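PDB 6C29: putative metal resistance protein from Proteus mirabilis, which probably acts as a protein-disulfide reductase, its N-terminal periplasmic part, captured here as a tandem immunoglobulin-fold domain, priming the disulfide isomerase ScsC. Local coordinates for residues Ser65-His70 with Ile95-Val100; Ser152-Ala157 with Phe229-Asp234. All coordinates share one frame; numbering follows the deposited sequence. Where two conformers were deposited one is given.

Interaction 1. Residues Ser65-His70 with Ile95-Val100; sequences SDMIWH and IELKSV
An antiparallel edge pairing in an immunoglobulin-type sheet joins I68 and W69 to E96 and I95, with 68-69 as an outermost strand of four, next to 90-97. I68 and E96 form the hydrogen-bonded pair: I68 N reaches E96 O at 2.8 Å, and E96 N returns to I68 O at 2.9 Å. W69 and I95 are the neighbouring non-hydrogen-bonded pair, and their side chains share one face of the sheet and run alongside each other. With CG anti to the backbone N (chi1 -178°), the indole runs beside I95, whose CD1 sits over its six-membered ring, 4.1 Å from the centroid, in a CH-pi contact. The same face continues with L97, whose CD2 comes 3.6 Å from CB of the selenomethionine M67, in the one of its two conformers given; I58 and W60 of strand 57-60 also touch this face. Ahead of the strand, D66 centres an inverse gamma turn, and the poorly ordered S65 makes a weak bond from its N to K98 O at 3.3 Å. The other face carries I68 and E96, and helix 137-145 comes against it, with Y141 touching E96 and M145 touching H70. Here the imidazole and the carboxylate are nearly coplanar, 26° apart; in the modelled conformer of E96, one of two, H70 NE2 donates within its ring plane to the anti lone pair of E96 OE2 at 2.8 Å.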
ATOM      1  N   SER A  65      -2.174 -17.133 -10.553  1.00 57.07           N
ATOM      2  CA  SER A  65      -1.527 -16.465 -11.658  1.00 68.13           C
ATOM      3  C   SER A  65      -1.465 -14.965 -11.411  1.00 70.85           C
ATOM      4  O   SER A  65      -0.673 -14.511 -10.584  1.00 71.73           O
ATOM      5  CB  SER A  65      -2.267 -16.794 -12.964  1.00 71.99           C
ATOM      6  OG  SER A  65      -3.610 -16.346 -12.924  1.00 72.35           O
ATOM      7  N   ASP A  66      -2.293 -14.196 -12.098  1.00 70.21           N
ATOM      8  CA  ASP A  66      -2.262 -12.752 -11.940  1.00 67.79           C
ATOM      9  C   ASP A  66      -2.791 -12.261 -10.592  1.00 52.52           C
ATOM     10  O   ASP A  66      -3.906 -11.728 -10.542  1.00 50.16           O
ATOM     11  CB  ASP A  66      -3.057 -12.094 -13.070  1.00 78.08           C
ATOM     12  CG  ASP A  66      -2.542 -12.478 -14.445  1.00 86.95           C
ATOM     13  OD1 ASP A  66      -3.008 -13.503 -14.983  1.00 89.80           O
ATOM     14  OD2 ASP A  66      -1.671 -11.761 -14.984  1.00 90.44           O
HETATM   15  N   MSE A  67      -2.026 -12.419  -9.509  1.00 37.63           N
HETATM   16  CA  MSE A  67      -2.444 -11.841  -8.224  0.59 31.17           C
HETATM   17  C   MSE A  67      -2.326 -10.329  -8.309  1.00 26.35           C
HETATM   18  O   MSE A  67      -1.300  -9.802  -8.743  1.00 26.72           O
HETATM   19  CB  MSE A  67      -1.619 -12.337  -7.021  0.59 32.14           C
HETATM   20  CG  MSE A  67      -1.695 -11.356  -5.790  0.59 52.61           C
HETATM   21 SE   MSE A  67      -1.656 -12.094  -3.958  0.59 82.91          SE
HETATM   22  CE  MSE A  67       0.236 -11.862  -3.555  0.59 25.68           C
ATOM     23  N   ILE A  68      -3.399  -9.651  -7.919  1.00 22.78           N
ATOM     24  CA  ILE A  68      -3.412  -8.200  -7.748  1.00 20.96           C
ATOM     25  C   ILE A  68      -3.680  -7.908  -6.275  1.00 17.90           C
ATOM     26  O   ILE A  68      -4.683  -8.338  -5.720  1.00 17.03           O
ATOM     27  CB  ILE A  68      -4.495  -7.501  -8.598  1.00 27.94           C
ATOM     28  CG1 ILE A  68      -4.300  -7.793 -10.086  1.00 37.27           C
ATOM     29  CG2 ILE A  68      -4.463  -5.998  -8.349  1.00 28.56           C
ATOM     30  CD1 ILE A  68      -5.520  -7.447 -10.941  1.00 43.05           C
ATOM     31  N   TRP A  69      -2.751  -7.197  -5.643  1.00 16.46           N
ATOM     32  CA  TRP A  69      -2.904  -6.732  -4.265  1.00 14.37           C
ATOM     33  C   TRP A  69      -3.167  -5.228  -4.333  1.00 14.87           C
ATOM     34  O   TRP A  69      -2.321  -4.448  -4.785  1.00 16.81           O
ATOM     35  CB  TRP A  69      -1.655  -7.025  -3.447  1.00 14.69           C
ATOM     36  CG  TRP A  69      -1.677  -6.654  -2.002  1.00 15.76           C
ATOM     37  CD1 TRP A  69      -1.830  -5.392  -1.487  1.00 17.06           C
ATOM     38  CD2 TRP A  69      -1.493  -7.525  -0.886  1.00 14.93           C
ATOM     39  NE1 TRP A  69      -1.761  -5.437  -0.114  1.00 16.09           N
ATOM     40  CE2 TRP A  69      -1.569  -6.740   0.284  1.00 14.61           C
ATOM     41  CE3 TRP A  69      -1.290  -8.907  -0.757  1.00 16.88           C
ATOM     42  CZ2 TRP A  69      -1.419  -7.270   1.554  1.00 17.02           C
ATOM     43  CZ3 TRP A  69      -1.154  -9.434   0.497  1.00 17.33           C
ATOM     44  CH2 TRP A  69      -1.228  -8.620   1.647  1.00 16.88           C
ATOM     45  N   HIS A  70      -4.360  -4.834  -3.942  1.00 13.15           N
ATOM     46  CA  HIS A  70      -4.727  -3.428  -4.011  1.00 13.13           C
ATOM     47  C   HIS A  70      -4.335  -2.796  -2.691  1.00 12.73           C
ATOM     48  O   HIS A  70      -4.661  -3.286  -1.608  1.00 13.64           O
ATOM     49  CB  HIS A  70      -6.226  -3.242  -4.248  1.00 14.68           C
ATOM     50  CG  HIS A  70      -6.731  -3.854  -5.507  1.00 15.84           C
ATOM     51  ND1 HIS A  70      -6.681  -3.208  -6.723  1.00 19.46           N
ATOM     52  CD2 HIS A  70      -7.344  -5.039  -5.737  1.00 16.93           C
ATOM     53  CE1 HIS A  70      -7.223  -3.981  -7.650  1.00 22.00           C
ATOM     54  NE2 HIS A  70      -7.626  -5.098  -7.078  1.00 20.48           N
ATOM     55  N   ILE A  95      -7.760  -8.134  -2.599  1.00 12.88           N
ATOM     56  CA  ILE A  95      -6.857  -8.950  -3.375  1.00 13.63           C
ATOM     57  C   ILE A  95      -7.681  -9.685  -4.432  1.00 14.60           C
ATOM     58  O   ILE A  95      -8.844 -10.022  -4.194  1.00 15.51           O
ATOM     59  CB  ILE A  95      -6.120  -9.934  -2.473  1.00 16.28           C
ATOM     60  CG1 ILE A  95      -5.280  -9.164  -1.440  1.00 16.20           C
ATOM     61  CG2 ILE A  95      -5.242 -10.849  -3.281  1.00 21.42           C
ATOM     62  CD1 ILE A  95      -4.908  -9.980  -0.248  1.00 20.19           C
ATOM     63  N   GLU A  96      -7.105  -9.856  -5.614  1.00 14.36           N
ATOM     64  CA  GLU A  96      -7.751 -10.620  -6.672  0.64 16.38           C
ATOM     65  C   GLU A  96      -6.766 -11.647  -7.202  1.00 17.28           C
ATOM     66  O   GLU A  96      -5.594 -11.339  -7.385  1.00 18.19           O
ATOM     67  CB  GLU A  96      -8.234  -9.703  -7.794  0.64 19.24           C
ATOM     68  CG  GLU A  96      -9.403  -8.803  -7.385  0.64 23.63           C
ATOM     69  CD  GLU A  96      -9.859  -7.839  -8.479  0.64 27.43           C
ATOM     70  OE1 GLU A  96     -10.702  -8.240  -9.315  0.64 27.81           O
ATOM     71  OE2 GLU A  96      -9.386  -6.675  -8.504  0.64 32.14           O
ATOM     72  N   LEU A  97      -7.275 -12.854  -7.462  1.00 20.27           N
ATOM     73  CA  LEU A  97      -6.494 -13.977  -7.982  1.00 22.00           C
ATOM     74  C   LEU A  97      -7.240 -14.564  -9.171  1.00 20.71           C
ATOM     75  O   LEU A  97      -8.466 -14.562  -9.197  1.00 22.65           O
ATOM     76  CB  LEU A  97      -6.291 -15.112  -6.962  1.00 25.27           C
ATOM     77  CG  LEU A  97      -5.704 -14.840  -5.597  1.00 28.95           C
ATOM     78  CD1 LEU A  97      -5.669 -16.144  -4.846  1.00 34.73           C
ATOM     79  CD2 LEU A  97      -4.311 -14.263  -5.692  1.00 31.86           C
ATOM     80  N   LYS A  98      -6.482 -14.989 -10.175  1.00 27.05           N
ATOM     81  CA  LYS A  98      -7.030 -15.717 -11.332  1.00 37.53           C
ATOM     82  C   LYS A  98      -6.478 -17.137 -11.414  1.00 43.23           C
ATOM     83  O   LYS A  98      -5.462 -17.460 -10.798  1.00 41.14           O
ATOM     84  CB  LYS A  98      -6.777 -14.954 -12.628  1.00 45.43           C
ATOM     85  CG  LYS A  98      -7.568 -13.664 -12.720  1.00 54.30           C
ATOM     86  CD  LYS A  98      -7.324 -12.981 -14.037  1.00 61.33           C
ATOM     87  CE  LYS A  98      -8.114 -11.691 -14.149  1.00 66.93           C
ATOM     88  NZ  LYS A  98      -7.713 -10.973 -15.383  1.00 69.70           N
ATOM     89  N   SER A  99      -7.221 -17.999 -12.098  1.00 52.12           N
ATOM     90  CA  SER A  99      -6.795 -19.373 -12.351  1.00 54.41           C
ATOM     91  C   SER A  99      -6.492 -20.150 -11.086  1.00 47.81           C
ATOM     92  O   SER A  99      -5.450 -20.814 -10.980  1.00 51.51           O
ATOM     93  CB  SER A  99      -5.543 -19.368 -13.236  1.00 57.54           C
ATOM     94  OG  SER A  99      -5.737 -18.573 -14.388  1.00 58.73           O
ATOM     95  N   VAL A 100      -7.416 -20.088 -10.135  1.00 34.46           N
ATOM     96  CA  VAL A 100      -7.354 -20.966  -8.989  1.00 26.91           C
ATOM     97  C   VAL A 100      -8.042 -22.249  -9.409  1.00 26.51           C
ATOM     98  O   VAL A 100      -9.243 -22.241  -9.660  1.00 29.40           O
ATOM     99  CB  VAL A 100      -8.040 -20.363  -7.757  1.00 28.06           C
ATOM    100  CG1 VAL A 100      -8.064 -21.344  -6.586  1.00 29.90           C
ATOM    101  CG2 VAL A 100      -7.346 -19.066  -7.359  1.00 31.98           C
TER

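Interaction 2. Residues Ser152-Ala157 with Phe229-Asp234; sequences SGLISA and FVVTDD
D233 OD2, on one of the strand residues that L154 packs against, is gripped by two groups: a salt bridge from R173 NH1 and a hydrogen bond from H179 N. The second oxygen, OD1, accepts from Q180 N, so three donors fix the rotation of this buried carboxylate, and the charge of R173 would be expected to stabilise its ionised form. None of these bonds crosses between 152-157 and 229-234, whose mutual contact rests on van der Waals packing of methyl groups and illustrates how two layers can meet without sharing a hydrogen bond.

L154 is the centre of a classic gamma turn, with I155 N bonded to G153 O at 2.7 Å; its phi is positive, 65°, as in that turn, and its side chain starts out toward the strand. Its CG lies anti to the backbone N (chi1 -168°), which carries the isobutyl end across the backbone of 231-233. CD2 stands 3.6 Å from V231 O and 4.1 Å from D233 N, lying alongside the peptide links, while CD1 comes within 4.4 Å of D233 CB. V231 supplies the common partner: its CG1 branch touches L154 CD2 at 4.1 Å and I155 CG2 at 4.0 Å. I155 and V231 meet at a slant through these single methyls, and W178 and V240 also border I155. The pattern, in which strand 155-163 of the four-stranded sheet turns I155 toward strand 226-233 of the three-stranded one, is the face-to-face core packing of a beta sandwich, here the second immunoglobulin fold of the tandem.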
ATOM      1  N   SER A 152      -6.709   8.190 -12.334  1.00 14.90           N
ATOM      2  CA  SER A 152      -7.072   9.439 -12.991  1.00 19.71           C
ATOM      3  C   SER A 152      -7.655  10.401 -11.982  1.00 16.86           C
ATOM      4  O   SER A 152      -7.995  10.016 -10.850  1.00 16.52           O
ATOM      5  CB  SER A 152      -8.054   9.216 -14.140  1.00 28.03           C
ATOM      6  OG  SER A 152      -9.258   8.691 -13.649  1.00 27.39           O
ATOM      7  N   GLY A 153      -7.718  11.656 -12.399  1.00 16.84           N
ATOM      8  CA  GLY A 153      -8.218  12.737 -11.589  1.00 16.15           C
ATOM      9  C   GLY A 153      -7.138  13.361 -10.709  1.00 14.76           C
ATOM     10  O   GLY A 153      -5.979  12.909 -10.637  1.00 14.23           O
ATOM     11  N   LEU A 154      -7.574  14.398 -10.022  1.00 15.31           N
ATOM     12  CA  LEU A 154      -6.771  15.215  -9.090  1.00 15.40           C
ATOM     13  C   LEU A 154      -5.647  15.995  -9.762  1.00 16.34           C
ATOM     14  O   LEU A 154      -5.545  17.200  -9.527  1.00 19.84           O
ATOM     15  CB  LEU A 154      -6.192  14.378  -7.937  1.00 14.05           C
ATOM     16  CG  LEU A 154      -5.599  15.250  -6.804  1.00 15.98           C
ATOM     17  CD1 LEU A 154      -6.640  16.210  -6.250  1.00 21.53           C
ATOM     18  CD2 LEU A 154      -4.996  14.405  -5.724  1.00 16.13           C
ATOM     19  N   ILE A 155      -4.762  15.347 -10.517  1.00 16.28           N
ATOM     20  CA  ILE A 155      -3.687  16.076 -11.172  1.00 18.58           C
ATOM     21  C   ILE A 155      -3.843  16.068 -12.680  1.00 19.90           C
ATOM     22  O   ILE A 155      -4.344  15.101 -13.265  1.00 20.64           O
ATOM     23  CB  ILE A 155      -2.313  15.520 -10.805  1.00 23.90           C
ATOM     24  CG1 ILE A 155      -2.140  14.105 -11.321  1.00 29.76           C
ATOM     25  CG2 ILE A 155      -2.089  15.619  -9.260  1.00 20.69           C
ATOM     26  CD1 ILE A 155      -0.759  13.681 -11.296  1.00 35.19           C
ATOM     27  N   SER A 156      -3.412  17.161 -13.296  1.00 19.31           N
ATOM     28  CA  SER A 156      -3.459  17.284 -14.752  1.00 19.96           C
ATOM     29  C   SER A 156      -2.083  17.315 -15.428  1.00 23.19           C
ATOM     30  O   SER A 156      -1.995  17.179 -16.650  1.00 26.43           O
ATOM     31  CB  SER A 156      -4.234  18.543 -15.141  1.00 19.84           C
ATOM     32  OG  SER A 156      -3.729  19.674 -14.493  1.00 24.28           O
ATOM     33  N   ALA A 157      -1.020  17.500 -14.655  1.00 18.97           N
ATOM     34  CA  ALA A 157       0.340  17.471 -15.189  1.00 17.88           C
ATOM     35  C   ALA A 157       1.338  17.163 -14.087  1.00 16.37           C
ATOM     36  O   ALA A 157       1.138  17.538 -12.930  1.00 17.30           O
ATOM     37  CB  ALA A 157       0.699  18.772 -15.862  1.00 21.32           C
ATOM     38  N   PHE A 229       4.036   7.311  -7.196  1.00 10.93           N
ATOM     39  CA  PHE A 229       3.630   7.897  -5.940  1.00 10.43           C
ATOM     40  C   PHE A 229       2.119   8.004  -5.898  1.00 10.61           C
ATOM     41  O   PHE A 229       1.444   7.910  -6.915  1.00 10.37           O
ATOM     42  CB  PHE A 229       4.310   9.263  -5.707  1.00 10.75           C
ATOM     43  CG  PHE A 229       3.983  10.310  -6.719  1.00 12.44           C
ATOM     44  CD1 PHE A 229       2.892  11.139  -6.574  1.00 12.55           C
ATOM     45  CD2 PHE A 229       4.824  10.505  -7.791  1.00 14.55           C
ATOM     46  CE1 PHE A 229       2.623  12.134  -7.502  1.00 14.39           C
ATOM     47  CE2 PHE A 229       4.570  11.515  -8.723  1.00 13.65           C
ATOM     48  CZ  PHE A 229       3.479  12.322  -8.574  1.00 13.68           C
ATOM     49  N   VAL A 230       1.628   8.193  -4.689  1.00  8.69           N
ATOM     50  CA  VAL A 230       0.256   8.527  -4.422  1.00  8.36           C
ATOM     51  C   VAL A 230       0.223   9.953  -3.896  1.00  9.50           C
ATOM     52  O   VAL A 230       0.972  10.311  -3.003  1.00 10.30           O
ATOM     53  CB  VAL A 230      -0.354   7.547  -3.417  1.00  9.48           C
ATOM     54  CG1 VAL A 230      -1.732   8.036  -2.927  1.00 11.11           C
ATOM     55  CG2 VAL A 230      -0.394   6.138  -4.032  1.00 11.27           C
ATOM     56  N   VAL A 231      -0.642  10.788  -4.463  1.00  8.55           N
ATOM     57  CA  VAL A 231      -0.900  12.112  -3.952  1.00  8.60           C
ATOM     58  C   VAL A 231      -2.363  12.182  -3.556  1.00  9.29           C
ATOM     59  O   VAL A 231      -3.228  11.639  -4.249  1.00 10.54           O
ATOM     60  CB  VAL A 231      -0.525  13.192  -5.002  1.00 12.89           C
ATOM     61  CG1 VAL A 231      -1.215  12.960  -6.362  1.00 14.68           C
ATOM     62  CG2 VAL A 231      -0.834  14.580  -4.490  1.00 12.78           C
ATOM     63  N   THR A 232      -2.626  12.796  -2.406  1.00 10.10           N
ATOM     64  CA  THR A 232      -3.968  12.918  -1.875  1.00 11.23           C
ATOM     65  C   THR A 232      -4.284  14.367  -1.582  1.00 11.66           C
ATOM     66  O   THR A 232      -3.384  15.145  -1.261  1.00 12.09           O
ATOM     67  CB  THR A 232      -4.149  12.099  -0.600  1.00 12.15           C
ATOM     68  OG1 THR A 232      -3.354  12.651   0.453  1.00 12.95           O
ATOM     69  CG2 THR A 232      -3.766  10.625  -0.827  1.00 12.00           C
ATOM     70  N   ASP A 233      -5.558  14.720  -1.673  1.00 10.29           N
ATOM     71  CA  ASP A 233      -6.079  16.001  -1.205  1.00 10.58           C
ATOM     72  C   ASP A 233      -7.608  15.874  -1.208  1.00 11.48           C
ATOM     73  O   ASP A 233      -8.162  15.204  -2.073  1.00 11.51           O
ATOM     74  CB  ASP A 233      -5.613  17.160  -2.079  1.00 12.30           C
ATOM     75  CG  ASP A 233      -5.725  18.487  -1.385  1.00 15.76           C
ATOM     76  OD1 ASP A 233      -5.935  18.536  -0.160  1.00 14.57           O
ATOM     77  OD2 ASP A 233      -5.565  19.491  -2.086  1.00 16.65           O
ATOM     78  N   ASP A 234      -8.258  16.518  -0.238  1.00 13.61           N
ATOM     79  CA  ASP A 234      -9.724  16.611  -0.193  1.00 15.03           C
ATOM     80  C   ASP A 234     -10.385  15.243  -0.276  1.00 17.37           C
ATOM     81  O   ASP A 234     -11.428  15.084  -0.909  1.00 19.41           O
ATOM     82  CB  ASP A 234     -10.207  17.512  -1.321  1.00 18.07           C
ATOM     83  CG  ASP A 234      -9.745  18.958  -1.136  1.00 24.79           C
ATOM     84  OD1 ASP A 234      -9.728  19.433   0.015  1.00 25.77           O
ATOM     85  OD2 ASP A 234      -9.318  19.579  -2.125  1.00 29.05           O
TER

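Overall arrangement
Interactions 1 and 2 illustrate two ways of building a tandem immunoglobulin-fold chain: the first joins strands edge to edge within a sheet, whereas the second presses one sheet of a sandwich onto another. They follow in series along the sequence, each in a different fold of the pair, with centres 26 Å apart and nearest atoms about 10 Å apart, so they do not touch. The chain between them links the two: helix 137-145 lies against H70 and E96, V148 also touches H70, and the next residue, P149, meets V230 before the turn at L154. Neither contact contains a cysteine, so neither supplies the thiols of the cysteine active site; both are packing of the fold.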